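Local coordinates for protein aminotransferase, class III (Deinococcus radiodurans, PDB 3I4J) that probably catalyses pyridoxal-phosphate-dependent transamination as a class III aminotransferase, at residues Ala48-Gly51 against Glu52-Ala56; Ala105-Leu108 against Ala109-His113; Leu310-Val313 against Glu314-Asp317. The protein carries 1 engineered substitution. One frame throughout, in Å; residues are numbered along the deposited sequence.

Contacts 1 and 2 lie within helices and contact 3 at the C-terminal end of one; contacts 1 and 3 adjoin. With centres about 15 Å apart, these two meet through two salt bridges that tie helix 48-60 to helix 300-315: E49 OE1 lies 2.7 Å from R315 NH2, and R53 NH1 lies 2.8 Å from D311 OD2. Beside these bridges V50 CG2 packs on I312 CD1 at 3.8 Å. Contact 2 stands apart, its nearest atoms about 25 Å from contact 1 and 20 Å from contact 3. It belongs to helix 98-115, whose N-terminal end, as in relatives of this fold, probably faces the cofactor phosphate. Contact 1 borders the second subunit along several residues, contact 2 at L108 alone.

Contact 1 of 3, residues Ala48-Gly51 against Glu52-Ala56; sequences AEVG and ERMAA
E52 lies one turn on from A48, its backbone N close to the A48 carbonyl in i to i+4 fashion, although the A48 oxygen is less surely placed. R53 follows with N bonded to E49 O at 3.2 Å. With CG anti to its own carbonyl carbon (chi1 -66°), the arginine side chain starts back along the helix and sets CG 3.2 Å from the same E49 O. Further bends at chi2 and chi3 lead the guanidinium to D311 of helix 300-315, and R53 NH1 stays 4.6 Å from E49 OE2, beyond a salt bridge. E49 is met by R315 of that same neighbouring helix. M54 comes next, its N bonded to V50 O at 3.0 Å. Its thioether bends at chi3 (-51°), which folds CE back to 3.5 Å from G51 CA, while SD rests 4.2 Å from V50 CG1. A55 closes the walk with N bonded to G51 O at 2.9 Å, and its methyl packs on G51 of the second subunit. The chemistry thus divides the helix by face: E49 and R53 pair their charges with base and acid of helix 300-315 and not with each other, whereas glycine, alanine and the folded methionine give the subunit interface a largely apolar surface, with E52 at its margin.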
loop_
_atom_site.group_PDB
_atom_site.type_symbol
_atom_site.label_atom_id
_atom_site.label_comp_id
_atom_site.label_asym_id
_atom_site.label_seq_id
_atom_site.Cartn_x
_atom_site.Cartn_y
_atom_site.Cartn_z
ATOM N N ALA C 48 10.781 -8.497 -19.254
ATOM C CA ALA C 48 9.613 -8.503 -20.124
ATOM C C ALA C 48 8.695 -9.664 -19.766
ATOM O O ALA C 48 7.481 -9.581 -19.954
ATOM C CB ALA C 48 10.043 -8.605 -21.583
ATOM N N GLU C 49 9.276 -10.745 -19.250
ATOM C CA GLU C 49 8.508 -11.922 -18.865
ATOM C C GLU C 49 7.451 -11.564 -17.825
ATOM O O GLU C 49 6.300 -11.999 -17.915
ATOM C CB GLU C 49 9.425 -12.999 -18.283
ATOM C CG GLU C 49 8.709 -14.297 -17.946
ATOM C CD GLU C 49 9.639 -15.338 -17.348
ATOM O OE1 GLU C 49 10.869 -15.197 -17.500
ATOM O OE2 GLU C 49 9.142 -16.304 -16.736
ATOM N N VAL C 50 7.852 -10.779 -16.832
ATOM C CA VAL C 50 6.928 -10.369 -15.783
ATOM C C VAL C 50 5.886 -9.426 -16.370
ATOM O O VAL C 50 4.692 -9.552 -16.090
ATOM C CB VAL C 50 7.667 -9.649 -14.638
ATOM C CG1 VAL C 50 6.670 -9.246 -13.550
ATOM C CG2 VAL C 50 8.742 -10.564 -14.063
ATOM N N GLY C 51 6.348 -8.484 -17.186
ATOM C CA GLY C 51 5.440 -7.538 -17.811
ATOM C C GLY C 51 4.357 -8.233 -18.615
ATOM O O GLY C 51 3.183 -7.857 -18.549
ATOM N N GLU C 52 4.742 -9.257 -19.369
ATOM C CA GLU C 52 3.781 -9.995 -20.187
ATOM C C GLU C 52 2.741 -10.686 -19.311
ATOM O O GLU C 52 1.562 -10.731 -19.654
ATOM C CB GLU C 52 4.493 -11.048 -21.048
ATOM C CG GLU C 52 5.624 -10.507 -21.895
ATOM C CD GLU C 52 5.204 -9.347 -22.773
ATOM O OE1 GLU C 52 4.337 -9.545 -23.653
ATOM O OE2 GLU C 52 5.745 -8.234 -22.582
ATOM N N ARG C 53 3.187 -11.225 -18.181
ATOM C CA ARG C 53 2.294 -11.913 -17.254
ATOM C C ARG C 53 1.298 -10.937 -16.628
ATOM O O ARG C 53 0.138 -11.287 -16.398
ATOM C CB ARG C 53 3.113 -12.606 -16.159
ATOM C CG ARG C 53 3.989 -13.747 -16.675
ATOM C CD ARG C 53 3.147 -14.968 -17.040
ATOM N NE ARG C 53 2.698 -15.691 -15.851
ATOM C CZ ARG C 53 3.483 -16.467 -15.105
ATOM N NH1 ARG C 53 4.760 -16.624 -15.427
ATOM N NH2 ARG C 53 2.996 -17.081 -14.036
ATOM N N MET C 54 1.751 -9.717 -16.356
ATOM C CA MET C 54 0.878 -8.709 -15.768
ATOM C C MET C 54 -0.150 -8.281 -16.813
ATOM O O MET C 54 -1.324 -8.106 -16.504
ATOM C CB MET C 54 1.696 -7.502 -15.291
ATOM C CG MET C 54 2.676 -7.819 -14.151
ATOM S SD MET C 54 3.623 -6.370 -13.545
ATOM C CE MET C 54 4.253 -5.732 -15.041
ATOM N N ALA C 55 0.302 -8.127 -18.054
ATOM C CA ALA C 55 -0.583 -7.735 -19.149
ATOM C C ALA C 55 -1.672 -8.783 -19.355
ATOM O O ALA C 55 -2.848 -8.457 -19.535
ATOM C CB ALA C 55 0.225 -7.561 -20.434
ATOM N N ALA C 56 -1.282 -10.053 -19.326
ATOM C CA ALA C 56 -2.245 -11.131 -19.505
ATOM C C ALA C 56 -3.290 -11.127 -18.389
ATOM O O ALA C 56 -4.476 -11.345 -18.639
ATOM C CB ALA C 56 -1.524 -12.479 -19.552
#

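Contact 2 of 3, residues Ala105-Leu108 against Ala109-His113; sequences AVKL and ARQYH
The two turns from A105 to Y112 are regular alpha helix, with A109 N bonded to A105 O at 3.0 Å, R110 N to V106 O at 3.1 Å, and both Q111 N to K107 O and Y112 N to L108 O at 2.8 Å. Among the side chains, K107 and Q111 meet one turn apart. K107 CE lies 3.5 Å from Q111 OE1, so a methylene, and not the ammonium, meets the amide oxygen. Leaving anti to the backbone N (chi1 -168°) and bending at chi2, the lysine carries NZ onward to the F290 carbonyl and cation-pi partners Y151 and F290. Q111 is extended, and its NE2 is bonded to E115. Y112 sets its CB 3.3 Å from L108 O before the ring packs against helix 277-284. The A109 methyl, 3.6 Å from A105 O, packs with A105 on I229 of strand 227-231. R110 leads away, its NE and NH1 bonded to the carbonyls of L150, P119 and R121. The cationic ends are therefore paired with main-chain oxygens and aromatic rings, which probably offsets much of the cost of burying R110 and of drawing the K107 ammonium in from solvent.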
loop_
_atom_site.group_PDB
_atom_site.type_symbol
_atom_site.label_atom_id
_atom_site.label_comp_id
_atom_site.label_asym_id
_atom_site.label_seq_id
_atom_site.Cartn_x
_atom_site.Cartn_y
_atom_site.Cartn_z
ATOM N N ALA C 105 0.313 -9.015 10.864
ATOM C CA ALA C 105 0.947 -10.057 11.673
ATOM C C ALA C 105 0.724 -9.831 13.166
ATOM O O ALA C 105 0.440 -10.770 13.914
ATOM C CB ALA C 105 2.438 -10.112 11.368
ATOM N N VAL C 106 0.868 -8.583 13.595
ATOM C CA VAL C 106 0.672 -8.219 14.992
ATOM C C VAL C 106 -0.788 -8.419 15.385
ATOM O O VAL C 106 -1.091 -8.979 16.440
ATOM C CB VAL C 106 1.076 -6.741 15.225
ATOM C CG1 VAL C 106 0.665 -6.290 16.611
ATOM C CG2 VAL C 106 2.580 -6.591 15.048
ATOM N N LYS C 107 -1.694 -7.965 14.527
ATOM C CA LYS C 107 -3.123 -8.090 14.781
ATOM C C LYS C 107 -3.481 -9.570 14.945
ATOM O O LYS C 107 -4.209 -9.944 15.871
ATOM C CB LYS C 107 -3.907 -7.475 13.615
ATOM C CG LYS C 107 -5.399 -7.266 13.867
ATOM C CD LYS C 107 -6.192 -8.556 13.754
ATOM C CE LYS C 107 -7.686 -8.300 13.913
ATOM N NZ LYS C 107 -8.216 -7.413 12.841
ATOM N N LEU C 108 -2.948 -10.397 14.048
ATOM C CA LEU C 108 -3.191 -11.838 14.060
ATOM C C LEU C 108 -2.674 -12.507 15.337
ATOM O O LEU C 108 -3.348 -13.361 15.913
ATOM C CB LEU C 108 -2.533 -12.483 12.838
ATOM C CG LEU C 108 -2.683 -13.998 12.674
ATOM C CD1 LEU C 108 -4.157 -14.385 12.670
ATOM C CD2 LEU C 108 -2.011 -14.426 11.371
ATOM N N ALA C 109 -1.474 -12.129 15.767
ATOM C CA ALA C 109 -0.894 -12.701 16.978
ATOM C C ALA C 109 -1.795 -12.396 18.167
ATOM O O ALA C 109 -2.046 -13.262 19.003
ATOM C CB ALA C 109 0.501 -12.139 17.216
ATOM N N ARG C 110 -2.286 -11.161 18.236
ATOM C CA ARG C 110 -3.171 -10.757 19.323
ATOM C C ARG C 110 -4.498 -11.507 19.243
ATOM O O ARG C 110 -4.952 -12.078 20.236
ATOM C CB ARG C 110 -3.407 -9.241 19.274
ATOM C CG ARG C 110 -4.518 -8.711 20.193
ATOM C CD ARG C 110 -4.285 -9.005 21.673
ATOM N NE ARG C 110 -5.375 -8.477 22.500
ATOM C CZ ARG C 110 -5.559 -8.780 23.784
ATOM N NH1 ARG C 110 -4.727 -9.609 24.401
ATOM N NH2 ARG C 110 -6.580 -8.260 24.455
ATOM N N GLN C 111 -5.115 -11.521 18.065
ATOM C CA GLN C 111 -6.389 -12.218 17.905
ATOM C C GLN C 111 -6.292 -13.702 18.243
ATOM O O GLN C 111 -7.206 -14.272 18.833
ATOM C CB GLN C 111 -6.924 -12.075 16.478
ATOM C CG GLN C 111 -8.288 -12.735 16.312
ATOM C CD GLN C 111 -8.927 -12.460 14.969
ATOM O OE1 GLN C 111 -8.405 -11.686 14.165
ATOM N NE2 GLN C 111 -10.071 -13.092 14.721
ATOM N N TYR C 112 -5.185 -14.325 17.859
ATOM C CA TYR C 112 -4.971 -15.744 18.125
ATOM C C TYR C 112 -5.203 -16.083 19.601
ATOM O O TYR C 112 -5.946 -17.009 19.928
ATOM C CB TYR C 112 -3.545 -16.131 17.723
ATOM C CG TYR C 112 -3.150 -17.553 18.063
ATOM C CD1 TYR C 112 -3.596 -18.627 17.294
ATOM C CD2 TYR C 112 -2.315 -17.821 19.150
ATOM C CE1 TYR C 112 -3.219 -19.940 17.597
ATOM C CE2 TYR C 112 -1.931 -19.127 19.463
ATOM C CZ TYR C 112 -2.387 -20.179 18.681
ATOM O OH TYR C 112 -2.002 -21.470 18.972
ATOM N N HIS C 113 -4.569 -15.330 20.491
ATOM C CA HIS C 113 -4.712 -15.581 21.921
ATOM C C HIS C 113 -6.086 -15.226 22.466
ATOM O O HIS C 113 -6.589 -15.886 23.380
ATOM C CB HIS C 113 -3.609 -14.845 22.676
ATOM C CG HIS C 113 -2.247 -15.384 22.379
ATOM N ND1 HIS C 113 -1.225 -14.605 21.883
ATOM C CD2 HIS C 113 -1.765 -16.649 22.433
ATOM C CE1 HIS C 113 -0.173 -15.368 21.642
ATOM N NE2 HIS C 113 -0.474 -16.612 21.966
#

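Contact 3 of 3, residues Leu310-Val313 against Glu314-Asp317; sequences LDIV and ERED
E314 and L310 meet one turn apart near the C-terminal end of helix 300-315, where E314 N is bonded to L310 O at 3.0 Å. With CG anti to its carbonyl carbon (chi1 -60°), the glutamate runs back along the helix: CG passes 3.3 Å from L310 O and lies 4.0 Å from L310 CD1, the two side chains crossing at a slant. Beyond CG the chain is extended, and its carboxylate forms a salt bridge with R80 on helix 72-84, which also binds D311; one arginine thus stands between two acids that would otherwise probably repel. With an alanine here, R80 would probably keep D311 but lose its second acidic mate, and the flank of L310 would be left barer. I312 is the other centre of the contact. Its CG2 runs alongside E316, 3.7 Å from E316 CD, both chains pointing the same way, while E316 OE2 reaches R47. On the other branch I312 CG1 approaches R315 NH2 at 3.8 Å, that nitrogen being salt-bridged to E49. The α-carbon of I312 sits over one face of the guanidinium. E316 N, bonded to I312 O at 2.8 Å, completes the last full turn. V313, held against F84, precedes the exit. There D317 takes positive phi (47°) with two bonds back into the last turn, D317 N to E314 O at 3.1 Å among the bonds that close it: a Schellman motif. It passes directly into the N-cap of helix 318-339, where D317 OD1 accepts a hydrogen bond from G320 N, one residue serving both.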
loop_
_atom_site.group_PDB
_atom_site.type_symbol
_atom_site.label_atom_id
_atom_site.label_comp_id
_atom_site.label_asym_id
_atom_site.label_seq_id
_atom_site.Cartn_x
_atom_site.Cartn_y
_atom_site.Cartn_z
ATOM N N LEU C 310 8.247 -15.357 -8.971
ATOM C CA LEU C 310 8.574 -16.622 -8.324
ATOM C C LEU C 310 9.068 -17.646 -9.351
ATOM O O LEU C 310 10.027 -18.376 -9.090
ATOM C CB LEU C 310 7.359 -17.165 -7.571
ATOM C CG LEU C 310 7.561 -18.482 -6.812
ATOM C CD1 LEU C 310 8.698 -18.343 -5.797
ATOM C CD2 LEU C 310 6.263 -18.871 -6.123
ATOM N N ASP C 311 8.420 -17.700 -10.515
ATOM C CA ASP C 311 8.838 -18.632 -11.567
ATOM C C ASP C 311 10.309 -18.409 -11.906
ATOM O O ASP C 311 11.073 -19.359 -12.081
ATOM C CB ASP C 311 8.026 -18.431 -12.858
ATOM C CG ASP C 311 6.584 -18.888 -12.738
ATOM O OD1 ASP C 311 6.309 -19.855 -12.004
ATOM O OD2 ASP C 311 5.721 -18.287 -13.408
ATOM N N ILE C 312 10.690 -17.140 -12.007
ATOM C CA ILE C 312 12.054 -16.751 -12.334
ATOM C C ILE C 312 13.036 -17.084 -11.210
ATOM O O ILE C 312 14.122 -17.622 -11.458
ATOM C CB ILE C 312 12.104 -15.243 -12.646
ATOM C CG1 ILE C 312 11.289 -14.965 -13.913
ATOM C CG2 ILE C 312 13.543 -14.777 -12.806
ATOM C CD1 ILE C 312 11.091 -13.490 -14.219
ATOM N N VAL C 313 12.650 -16.766 -9.978
ATOM C CA VAL C 313 13.488 -17.037 -8.817
ATOM C C VAL C 313 13.822 -18.527 -8.740
ATOM O O VAL C 313 14.956 -18.902 -8.445
ATOM C CB VAL C 313 12.772 -16.589 -7.516
ATOM C CG1 VAL C 313 13.524 -17.094 -6.286
ATOM C CG2 VAL C 313 12.670 -15.064 -7.487
ATOM N N GLU C 314 12.833 -19.371 -9.020
ATOM C CA GLU C 314 13.036 -20.816 -8.982
ATOM C C GLU C 314 13.791 -21.321 -10.214
ATOM O O GLU C 314 14.777 -22.051 -10.095
ATOM C CB GLU C 314 11.687 -21.536 -8.869
ATOM C CG GLU C 314 10.899 -21.169 -7.623
ATOM C CD GLU C 314 9.613 -21.962 -7.476
ATOM O OE1 GLU C 314 8.833 -22.032 -8.450
ATOM O OE2 GLU C 314 9.377 -22.504 -6.380
ATOM N N ARG C 315 13.337 -20.921 -11.396
ATOM C CA ARG C 315 13.976 -21.361 -12.633
ATOM C C ARG C 315 15.455 -20.983 -12.718
ATOM O O ARG C 315 16.276 -21.784 -13.169
ATOM C CB ARG C 315 13.231 -20.793 -13.843
ATOM C CG ARG C 315 13.754 -21.295 -15.182
ATOM C CD ARG C 315 12.924 -20.758 -16.337
ATOM N NE ARG C 315 13.162 -19.340 -16.570
ATOM C CZ ARG C 315 12.215 -18.407 -16.563
ATOM N NH1 ARG C 315 10.952 -18.736 -16.332
ATOM N NH2 ARG C 315 12.534 -17.144 -16.789
ATOM N N GLU C 316 15.796 -19.772 -12.286
ATOM C CA GLU C 316 17.183 -19.316 -12.329
ATOM C C GLU C 316 17.946 -19.625 -11.039
ATOM O O GLU C 316 19.126 -19.297 -10.925
ATOM C CB GLU C 316 17.243 -17.805 -12.609
ATOM C CG GLU C 316 16.548 -17.382 -13.900
ATOM C CD GLU C 316 16.757 -15.915 -14.255
ATOM O OE1 GLU C 316 17.223 -15.136 -13.395
ATOM O OE2 GLU C 316 16.444 -15.536 -15.404
ATOM N N ASP C 317 17.275 -20.268 -10.086
ATOM C CA ASP C 317 17.871 -20.609 -8.794
ATOM C C ASP C 317 18.602 -19.396 -8.235
ATOM O O ASP C 317 19.796 -19.442 -7.931
ATOM C CB ASP C 317 18.840 -21.794 -8.931
ATOM C CG ASP C 317 19.410 -22.242 -7.589
ATOM O OD1 ASP C 317 18.734 -22.040 -6.556
ATOM O OD2 ASP C 317 20.526 -22.815 -7.566
#